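PDB 3TOV: glycosyl transferase family 9 from Veillonella parvula, which probably transfers a sugar, perhaps heptose, from a nucleotide-sugar donor to a bacterial glycan acceptor. Local coordinates for residues A203-G214 with P234-K242; D185-S194 with Y218-D228. All coordinates share one frame; numbering follows the deposited sequence.

Contact 1: A203-G214 with P234-K242; sequences AERFAHVADYFG and PVVEQMETK
Asp211 grips the chain at Glu240 and Thr241 with both carboxylate oxygens. OD1 takes two bonds from Thr241: from OG1 at 2.8 Å, nearly in line with the C-O bond of the acid, and from the backbone N at 3.0 Å, on the syn side. OD2 turns its syn lone pair to Glu240 N, 3.1 Å away. Thr241 OG1 sits between its own backbone N and carbonyl carbon (chi1 65°), which lets hydroxyl and amide meet one oxygen. An asparagine here would probably lose at least one of these bonds, since its amide nitrogen cannot accept, and leave a backbone N-H of the turn without its mate. The selenomethionine Met239 lays its CE on Ala210 CB at 3.9 Å. Ala207 CB touches both Val235 CG1 and Gln238 CG, at 3.8 and 3.6 Å. Gln238 is steadied by its own segment, with NE2 bonded to Pro234 O at 3.0 Å, and its amide lies against CA and CB of Glu204. Val235, Met239 and Ala210 also touch Phe222 of the sheet below. Ala203 and Ala207 face the end of helix 229-237, Ala210 and Asp211 the loop after it, joining neighbouring helices on one side of a Rossmann-like sheet.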
loop_
_atom_site.group_PDB
_atom_site.type_symbol
_atom_site.label_atom_id
_atom_site.label_comp_id
_atom_site.label_asym_id
_atom_site.label_seq_id
_atom_site.Cartn_x
_atom_site.Cartn_y
_atom_site.Cartn_z
ATOM N N ALA A 203 10.128 -5.932 20.675
ATOM C CA ALA A 203 8.747 -6.132 21.079
ATOM C C ALA A 203 8.384 -5.243 22.260
ATOM O O ALA A 203 7.307 -4.638 22.290
ATOM C CB ALA A 203 8.502 -7.598 21.408
ATOM N N GLU A 204 9.302 -5.154 23.219
ATOM C CA GLU A 204 9.064 -4.411 24.451
ATOM C C GLU A 204 8.935 -2.915 24.217
ATOM O O GLU A 204 8.236 -2.242 24.966
ATOM C CB GLU A 204 10.166 -4.683 25.466
ATOM C CG GLU A 204 11.257 -3.656 25.472
ATOM C CD GLU A 204 12.625 -4.277 25.694
ATOM O OE1 GLU A 204 13.053 -4.393 26.874
ATOM O OE2 GLU A 204 13.268 -4.648 24.680
ATOM N N ARG A 205 9.601 -2.392 23.186
ATOM C CA ARG A 205 9.469 -0.976 22.865
ATOM C C ARG A 205 8.052 -0.650 22.423
ATOM O O ARG A 205 7.484 0.363 22.836
ATOM C CB ARG A 205 10.465 -0.543 21.787
ATOM C CG ARG A 205 11.891 -0.826 22.152
ATOM C CD ARG A 205 12.877 -0.043 21.305
ATOM N NE ARG A 205 14.237 -0.453 21.642
ATOM C CZ ARG A 205 15.335 -0.005 21.050
ATOM N NH1 ARG A 205 15.255 0.885 20.076
ATOM N NH2 ARG A 205 16.514 -0.458 21.435
ATOM N N PHE A 206 7.483 -1.501 21.576
ATOM C CA PHE A 206 6.116 -1.283 21.147
ATOM C C PHE A 206 5.232 -1.336 22.371
ATOM O O PHE A 206 4.340 -0.510 22.552
ATOM C CB PHE A 206 5.675 -2.358 20.169
ATOM C CG PHE A 206 5.960 -2.030 18.755
ATOM C CD1 PHE A 206 5.413 -0.898 18.176
ATOM C CD2 PHE A 206 6.773 -2.853 17.991
ATOM C CE1 PHE A 206 5.679 -0.578 16.845
ATOM C CE2 PHE A 206 7.042 -2.545 16.664
ATOM C CZ PHE A 206 6.492 -1.402 16.092
ATOM N N ALA A 207 5.482 -2.331 23.210
ATOM C CA ALA A 207 4.700 -2.510 24.419
ATOM C C ALA A 207 4.731 -1.256 25.295
ATOM O O ALA A 207 3.688 -0.781 25.730
ATOM C CB ALA A 207 5.195 -3.730 25.193
ATOM N N HIS A 208 5.929 -0.727 25.547
ATOM C CA HIS A 208 6.102 0.510 26.322
ATOM C C HIS A 208 5.368 1.703 25.703
ATOM O O HIS A 208 4.681 2.461 26.402
ATOM C CB HIS A 208 7.577 0.852 26.444
ATOM C CG HIS A 208 8.334 -0.038 27.380
ATOM N ND1 HIS A 208 9.217 -1.002 26.940
ATOM C CD2 HIS A 208 8.357 -0.096 28.731
ATOM C CE1 HIS A 208 9.747 -1.621 27.980
ATOM N NE2 HIS A 208 9.241 -1.090 29.079
ATOM N N VAL A 209 5.525 1.861 24.391
ATOM C CA VAL A 209 4.870 2.926 23.643
ATOM C C VAL A 209 3.345 2.883 23.742
ATOM O O VAL A 209 2.709 3.850 24.157
ATOM C CB VAL A 209 5.288 2.904 22.156
ATOM C CG1 VAL A 209 4.383 3.821 21.329
ATOM C CG2 VAL A 209 6.768 3.282 22.009
ATOM N N ALA A 210 2.760 1.758 23.348
ATOM C CA ALA A 210 1.312 1.575 23.428
ATOM C C ALA A 210 0.778 1.877 24.837
ATOM O O ALA A 210 -0.196 2.621 24.987
ATOM C CB ALA A 210 0.945 0.172 23.000
ATOM N N ASP A 211 1.431 1.294 25.849
ATOM C CA ASP A 211 1.167 1.550 27.267
ATOM C C ASP A 211 1.230 3.035 27.612
ATOM O O ASP A 211 0.357 3.542 28.327
ATOM C CB ASP A 211 2.190 0.811 28.133
ATOM C CG ASP A 211 1.694 -0.537 28.622
ATOM O OD1 ASP A 211 0.463 -0.767 28.619
ATOM O OD2 ASP A 211 2.549 -1.358 29.026
ATOM N N TYR A 212 2.282 3.713 27.128
ATOM C CA TYR A 212 2.398 5.169 27.245
ATOM C C TYR A 212 1.075 5.869 26.937
ATOM O O TYR A 212 0.537 6.582 27.782
ATOM C CB TYR A 212 3.480 5.735 26.317
ATOM C CG TYR A 212 3.571 7.240 26.420
ATOM C CD1 TYR A 212 4.287 7.828 27.452
ATOM C CD2 TYR A 212 2.904 8.071 25.518
ATOM C CE1 TYR A 212 4.361 9.198 27.583
ATOM C CE2 TYR A 212 2.964 9.443 25.642
ATOM C CZ TYR A 212 3.701 10.006 26.682
ATOM O OH TYR A 212 3.791 11.374 26.849
ATOM N N PHE A 213 0.554 5.663 25.731
ATOM C CA PHE A 213 -0.706 6.289 25.335
ATOM C C PHE A 213 -1.912 5.793 26.123
ATOM O O PHE A 213 -2.656 6.586 26.700
ATOM C CB PHE A 213 -0.934 6.157 23.828
ATOM C CG PHE A 213 -0.010 7.007 23.019
ATOM C CD1 PHE A 213 -0.238 8.367 22.891
ATOM C CD2 PHE A 213 1.111 6.461 22.429
ATOM C CE1 PHE A 213 0.623 9.168 22.163
ATOM C CE2 PHE A 213 1.985 7.257 21.698
ATOM C CZ PHE A 213 1.740 8.615 21.559
ATOM N N GLY A 214 -2.102 4.482 26.148
ATOM C CA GLY A 214 -3.178 3.894 26.917
ATOM C C GLY A 214 -3.210 4.429 28.336
ATOM O O GLY A 214 -4.286 4.675 28.891
ATOM N N PRO A 234 4.073 -11.231 21.937
ATOM C CA PRO A 234 5.042 -10.850 22.961
ATOM C C PRO A 234 4.924 -9.365 23.344
ATOM O O PRO A 234 5.362 -8.959 24.429
ATOM C CB PRO A 234 6.394 -11.162 22.301
ATOM C CG PRO A 234 6.079 -11.971 21.094
ATOM C CD PRO A 234 4.726 -11.526 20.656
ATOM N N VAL A 235 4.330 -8.559 22.472
ATOM C CA VAL A 235 4.018 -7.202 22.863
ATOM C C VAL A 235 2.879 -7.234 23.871
ATOM O O VAL A 235 3.075 -6.962 25.057
ATOM C CB VAL A 235 3.634 -6.343 21.660
ATOM C CG1 VAL A 235 3.370 -4.893 22.088
ATOM C CG2 VAL A 235 4.729 -6.419 20.610
ATOM N N VAL A 236 1.693 -7.601 23.394
ATOM C CA VAL A 236 0.475 -7.560 24.200
ATOM C C VAL A 236 0.583 -8.314 25.522
ATOM O O VAL A 236 -0.185 -8.065 26.450
ATOM C CB VAL A 236 -0.730 -8.097 23.408
ATOM C CG1 VAL A 236 -1.140 -7.100 22.343
ATOM C CG2 VAL A 236 -0.401 -9.449 22.790
ATOM N N GLU A 237 1.536 -9.238 25.588
ATOM C CA GLU A 237 1.795 -10.028 26.784
ATOM C C GLU A 237 2.266 -9.156 27.942
ATOM O O GLU A 237 1.859 -9.362 29.085
ATOM C CB GLU A 237 2.849 -11.092 26.477
ATOM C CG GLU A 237 3.258 -11.954 27.656
ATOM C CD GLU A 237 4.243 -13.053 27.262
ATOM O OE1 GLU A 237 4.764 -13.750 28.168
ATOM O OE2 GLU A 237 4.493 -13.224 26.045
ATOM N N GLN A 238 3.113 -8.171 27.634
ATOM C CA GLN A 238 3.769 -7.351 28.661
ATOM C C GLN A 238 3.224 -5.931 28.785
ATOM O O GLN A 238 3.853 -5.073 29.391
ATOM C CB GLN A 238 5.275 -7.297 28.417
ATOM C CG GLN A 238 5.665 -6.751 27.056
ATOM C CD GLN A 238 7.163 -6.780 26.844
ATOM O OE1 GLN A 238 7.933 -6.310 27.689
ATOM N NE2 GLN A 238 7.592 -7.354 25.719
HETATM N N MSE A 239 2.056 -5.680 28.213
HETATM C CA MSE A 239 1.410 -4.398 28.406
HETATM C C MSE A 239 0.535 -4.389 29.665
HETATM O O MSE A 239 -0.210 -5.336 29.931
HETATM C CB MSE A 239 0.577 -4.045 27.188
HETATM C CG MSE A 239 1.383 -3.855 25.928
HETATM SE SE MSE A 239 0.183 -3.506 24.439
HETATM C CE MSE A 239 -1.011 -2.220 25.304
ATOM N N GLU A 240 0.632 -3.313 30.437
ATOM C CA GLU A 240 -0.181 -3.143 31.630
ATOM C C GLU A 240 -1.535 -2.511 31.309
ATOM O O GLU A 240 -2.376 -2.364 32.196
ATOM C CB GLU A 240 0.561 -2.289 32.660
ATOM C CG GLU A 240 2.036 -2.627 32.823
ATOM C CD GLU A 240 2.833 -1.478 33.440
ATOM O OE1 GLU A 240 2.317 -0.844 34.391
ATOM O OE2 GLU A 240 3.965 -1.200 32.965
ATOM N N THR A 241 -1.736 -2.124 30.049
ATOM C CA THR A 241 -3.021 -1.575 29.600
ATOM C C THR A 241 -3.663 -2.524 28.598
ATOM O O THR A 241 -3.000 -3.432 28.095
ATOM C CB THR A 241 -2.895 -0.161 28.952
ATOM O OG1 THR A 241 -2.127 -0.233 27.730
ATOM C CG2 THR A 241 -2.271 0.844 29.935
ATOM N N LYS A 242 -4.944 -2.318 28.302
ATOM C CA LYS A 242 -5.673 -3.265 27.466
ATOM C C LYS A 242 -5.692 -2.795 26.037
ATOM O O LYS A 242 -6.366 -1.815 25.705
ATOM C CB LYS A 242 -7.103 -3.491 27.986
ATOM C CG LYS A 242 -7.895 -4.584 27.269
ATOM C CD LYS A 242 -9.211 -4.031 26.689
ATOM C CE LYS A 242 -9.997 -5.101 25.928
ATOM N NZ LYS A 242 -11.094 -4.528 25.087
#

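Contact 2: D185-S194 with Y218-D228; sequences DILIGFNIGS and YKTVFFGGPMD
Lys219 O accepts the N-H of Ile188 at 2.8 Å, nearly straight at 163°, and Leu187 CA-H also points to it. This bond belongs to a beta-alpha-beta crossover. Strands 187-191 and 219-222 run parallel, and helix 203-216 joins them. They lie in the six-stranded parallel sheet, of order 3-2-1-4-5-6, of the Rossmann-like C-terminal domain of a GT-B fold. The parallel ladder goes on in both directions. Lys219 N reaches back to Ile186 O at 3.2 Å. Phe190 N gives to Val221 O at 2.9 Å, and the bond between Val221 N and Ile188 O is weak.

On the face of Ile188, Phe190, Thr220 and Phe222, which helix 203-216 covers, Phe190 and Phe222 form an offset stack, with centroids 4.8 Å apart and planes at 10°. Phe190 CG stands anti to its carbonyl carbon (chi1 -57°), and Phe222 does likewise, which runs the two side chains alongside each other and stacks the rings face to face, displaced. Phe190 CB also rests over the Phe222 face, a CH-pi contact of 4.2 Å to the centroid. Ile188 CD1 lies over the opposite face of Phe190. Ile188 CG2 meets Tyr218 CD1 at 3.6 Å. Phe206, Val209 and Ala210 of the helix pack on Phe190.

On the face of Leu187, Lys219 and Val221, the two methyls of Leu187 reach Val221 CG2. Lys219 crosses Asp185 at a slant, bringing CE to the acid, but its NZ stays 4.0 Å from Asp185 OD1, too long for a salt bridge. That oxygen is bonded instead to Thr182 N. Past the strand ends, Asp228 packs near Gly193, its OD2 weakly bonded by Gly225 N. The last rung of the ladder is Phe223 N to Phe190 O, 3.0 Å long and nearly along the C=O axis.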
loop_
_atom_site.group_PDB
_atom_site.type_symbol
_atom_site.label_atom_id
_atom_site.label_comp_id
_atom_site.label_asym_id
_atom_site.label_seq_id
_atom_site.Cartn_x
_atom_site.Cartn_y
_atom_site.Cartn_z
ATOM N N ASP A 185 -13.475 8.369 21.297
ATOM C CA ASP A 185 -12.119 7.987 21.690
ATOM C C ASP A 185 -11.083 8.286 20.607
ATOM O O ASP A 185 -11.377 8.227 19.413
ATOM C CB ASP A 185 -12.053 6.500 22.066
ATOM C CG ASP A 185 -12.603 6.215 23.459
ATOM O OD1 ASP A 185 -13.240 5.154 23.643
ATOM O OD2 ASP A 185 -12.393 7.043 24.373
ATOM N N ILE A 186 -9.866 8.603 21.041
ATOM C CA ILE A 186 -8.732 8.770 20.136
ATOM C C ILE A 186 -7.973 7.455 20.009
ATOM O O ILE A 186 -7.234 7.052 20.899
ATOM C CB ILE A 186 -7.766 9.918 20.565
ATOM C CG1 ILE A 186 -8.279 11.271 20.068
ATOM C CG2 ILE A 186 -6.370 9.700 19.989
ATOM C CD1 ILE A 186 -9.539 11.740 20.736
ATOM N N LEU A 187 -8.179 6.786 18.886
ATOM C CA LEU A 187 -7.561 5.501 18.637
ATOM C C LEU A 187 -6.211 5.650 17.951
ATOM O O LEU A 187 -6.113 6.262 16.890
ATOM C CB LEU A 187 -8.473 4.683 17.742
ATOM C CG LEU A 187 -7.990 3.261 17.515
ATOM C CD1 LEU A 187 -7.851 2.561 18.867
ATOM C CD2 LEU A 187 -8.954 2.538 16.591
ATOM N N ILE A 188 -5.166 5.097 18.557
ATOM C CA ILE A 188 -3.877 5.016 17.875
ATOM C C ILE A 188 -3.518 3.543 17.638
ATOM O O ILE A 188 -3.472 2.745 18.571
ATOM C CB ILE A 188 -2.711 5.833 18.577
ATOM C CG1 ILE A 188 -1.504 4.946 18.820
ATOM C CG2 ILE A 188 -3.153 6.551 19.870
ATOM C CD1 ILE A 188 -0.766 4.635 17.561
ATOM N N GLY A 189 -3.281 3.191 16.378
ATOM C CA GLY A 189 -3.069 1.809 16.000
ATOM C C GLY A 189 -1.654 1.472 15.589
ATOM O O GLY A 189 -0.906 2.327 15.140
ATOM N N PHE A 190 -1.302 0.201 15.749
ATOM C CA PHE A 190 0.024 -0.312 15.449
ATOM C C PHE A 190 -0.041 -1.450 14.449
ATOM O O PHE A 190 -0.823 -2.387 14.600
ATOM C CB PHE A 190 0.669 -0.865 16.711
ATOM C CG PHE A 190 0.762 0.120 17.819
ATOM C CD1 PHE A 190 1.975 0.714 18.132
ATOM C CD2 PHE A 190 -0.365 0.465 18.551
ATOM C CE1 PHE A 190 2.060 1.626 19.156
ATOM C CE2 PHE A 190 -0.281 1.386 19.580
ATOM C CZ PHE A 190 0.930 1.960 19.884
ATOM N N ASN A 191 0.805 -1.369 13.437
ATOM C CA ASN A 191 1.044 -2.475 12.538
ATOM C C ASN A 191 2.536 -2.746 12.618
ATOM O O ASN A 191 3.331 -2.090 11.958
ATOM C CB ASN A 191 0.590 -2.119 11.113
ATOM C CG ASN A 191 1.205 -3.018 10.045
ATOM O OD1 ASN A 191 1.210 -4.252 10.158
ATOM N ND2 ASN A 191 1.731 -2.394 8.996
ATOM N N ILE A 192 2.907 -3.691 13.472
ATOM C CA ILE A 192 4.289 -4.130 13.616
ATOM C C ILE A 192 4.506 -5.384 12.765
ATOM O O ILE A 192 3.559 -5.931 12.176
ATOM C CB ILE A 192 4.573 -4.479 15.090
ATOM C CG1 ILE A 192 4.450 -5.989 15.338
ATOM C CG2 ILE A 192 3.597 -3.752 16.007
ATOM C CD1 ILE A 192 4.005 -6.371 16.763
ATOM N N GLY A 193 5.744 -5.853 12.694
ATOM C CA GLY A 193 5.984 -7.165 12.122
ATOM C C GLY A 193 6.047 -7.273 10.611
ATOM O O GLY A 193 5.214 -6.723 9.879
ATOM N N SER A 194 7.050 -8.020 10.160
ATOM C CA SER A 194 7.383 -8.145 8.755
ATOM C C SER A 194 8.097 -9.471 8.597
ATOM O O SER A 194 8.645 -9.996 9.564
ATOM C CB SER A 194 8.310 -6.990 8.327
ATOM O OG SER A 194 8.837 -7.160 7.017
ATOM N N TYR A 218 -5.603 7.187 25.673
ATOM C CA TYR A 218 -5.782 6.743 24.306
ATOM C C TYR A 218 -6.211 5.277 24.285
ATOM O O TYR A 218 -5.993 4.540 25.254
ATOM C CB TYR A 218 -4.478 6.908 23.519
ATOM C CG TYR A 218 -3.953 8.323 23.397
ATOM C CD1 TYR A 218 -4.192 9.086 22.257
ATOM C CD2 TYR A 218 -3.185 8.882 24.404
ATOM C CE1 TYR A 218 -3.692 10.378 22.139
ATOM C CE2 TYR A 218 -2.682 10.170 24.297
ATOM C CZ TYR A 218 -2.935 10.911 23.166
ATOM O OH TYR A 218 -2.424 12.186 23.081
ATOM N N LYS A 219 -6.820 4.866 23.174
ATOM C CA LYS A 219 -7.075 3.452 22.895
ATOM C C LYS A 219 -6.137 2.973 21.778
ATOM O O LYS A 219 -5.749 3.748 20.899
ATOM C CB LYS A 219 -8.535 3.216 22.510
ATOM C CG LYS A 219 -9.552 3.836 23.461
ATOM C CD LYS A 219 -9.867 2.953 24.664
ATOM C CE LYS A 219 -11.150 3.428 25.358
ATOM N NZ LYS A 219 -11.843 2.379 26.166
ATOM N N THR A 220 -5.780 1.691 21.819
ATOM C CA THR A 220 -4.715 1.155 20.979
ATOM C C THR A 220 -5.084 -0.179 20.321
ATOM O O THR A 220 -5.424 -1.133 21.010
ATOM C CB THR A 220 -3.428 0.965 21.814
ATOM O OG1 THR A 220 -3.603 -0.110 22.745
ATOM C CG2 THR A 220 -3.102 2.236 22.595
ATOM N N VAL A 221 -5.015 -0.241 18.994
ATOM C CA VAL A 221 -5.289 -1.475 18.250
ATOM C C VAL A 221 -4.010 -2.082 17.720
ATOM O O VAL A 221 -3.020 -1.388 17.540
ATOM C CB VAL A 221 -6.138 -1.227 16.995
ATOM C CG1 VAL A 221 -7.291 -2.223 16.912
ATOM C CG2 VAL A 221 -6.629 0.197 16.951
ATOM N N PHE A 222 -4.046 -3.381 17.447
ATOM C CA PHE A 222 -2.935 -4.056 16.789
ATOM C C PHE A 222 -3.440 -4.824 15.566
ATOM O O PHE A 222 -4.415 -5.571 15.639
ATOM C CB PHE A 222 -2.189 -4.967 17.770
ATOM C CG PHE A 222 -1.374 -4.213 18.787
ATOM C CD1 PHE A 222 0.008 -4.156 18.689
ATOM C CD2 PHE A 222 -1.989 -3.534 19.827
ATOM C CE1 PHE A 222 0.770 -3.448 19.628
ATOM C CE2 PHE A 222 -1.243 -2.825 20.757
ATOM C CZ PHE A 222 0.141 -2.787 20.657
ATOM N N PHE A 223 -2.785 -4.613 14.435
ATOM C CA PHE A 223 -3.234 -5.197 13.189
ATOM C C PHE A 223 -2.361 -6.382 12.809
ATOM O O PHE A 223 -1.610 -6.881 13.635
ATOM C CB PHE A 223 -3.259 -4.133 12.096
ATOM C CG PHE A 223 -4.195 -2.989 12.392
ATOM C CD1 PHE A 223 -5.555 -3.116 12.177
ATOM C CD2 PHE A 223 -3.716 -1.786 12.879
ATOM C CE1 PHE A 223 -6.424 -2.061 12.439
ATOM C CE2 PHE A 223 -4.579 -0.727 13.143
ATOM C CZ PHE A 223 -5.935 -0.867 12.920
ATOM N N GLY A 224 -2.475 -6.847 11.570
ATOM C CA GLY A 224 -1.722 -8.008 11.127
ATOM C C GLY A 224 -2.563 -9.165 10.611
ATOM O O GLY A 224 -3.799 -9.175 10.704
ATOM N N GLY A 225 -1.876 -10.145 10.039
ATOM C CA GLY A 225 -2.512 -11.378 9.629
ATOM C C GLY A 225 -2.119 -12.521 10.550
ATOM O O GLY A 225 -1.457 -12.324 11.571
ATOM N N PRO A 226 -2.520 -13.740 10.186
ATOM C CA PRO A 226 -2.290 -14.927 11.019
ATOM C C PRO A 226 -0.803 -15.162 11.290
ATOM O O PRO A 226 -0.425 -15.793 12.284
ATOM C CB PRO A 226 -2.868 -16.063 10.169
ATOM C CG PRO A 226 -3.854 -15.395 9.262
ATOM C CD PRO A 226 -3.265 -14.054 8.958
HETATM N N MSE A 227 0.034 -14.648 10.400
HETATM C CA MSE A 227 1.472 -14.801 10.536
HETATM C C MSE A 227 2.078 -13.760 11.484
HETATM O O MSE A 227 3.188 -13.950 11.992
HETATM C CB MSE A 227 2.135 -14.738 9.164
HETATM C CG MSE A 227 1.355 -13.917 8.133
HETATM SE SE MSE A 227 1.263 -11.982 8.432
HETATM C CE MSE A 227 -0.125 -11.565 7.130
ATOM N N ASP A 228 1.349 -12.672 11.730
ATOM C CA ASP A 228 1.833 -11.618 12.624
ATOM C C ASP A 228 1.543 -11.889 14.091
ATOM O O ASP A 228 2.067 -11.199 14.959
ATOM C CB ASP A 228 1.242 -10.260 12.246
ATOM C CG ASP A 228 1.961 -9.615 11.077
ATOM O OD1 ASP A 228 3.168 -9.892 10.887
ATOM O OD2 ASP A 228 1.304 -8.829 10.354
#

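How the contacts relate
The contacts are successive layers of one Rossmann-like half, with centres 11 Å apart. Contact 2 pairs two strands of the sheet, and contact 1 joins the helices that follow them. Their segments alternate along the chain. Phe190 CZ lies 3.6 Å from Ala210 CA, so the aromatic layer of contact 2 is the floor under contact 1. Phe206 CE2 meets Ile192 CB at 3.5 Å near the strand's C-terminal end. At the other end, Phe213 O and Tyr218 N, 3.2 Å apart, probably bond where helix turns into strand. In GT-B enzymes the donor usually binds in the cleft near such C-terminal strand ends. Contact 2 therefore probably reaches closer to the site than contact 1.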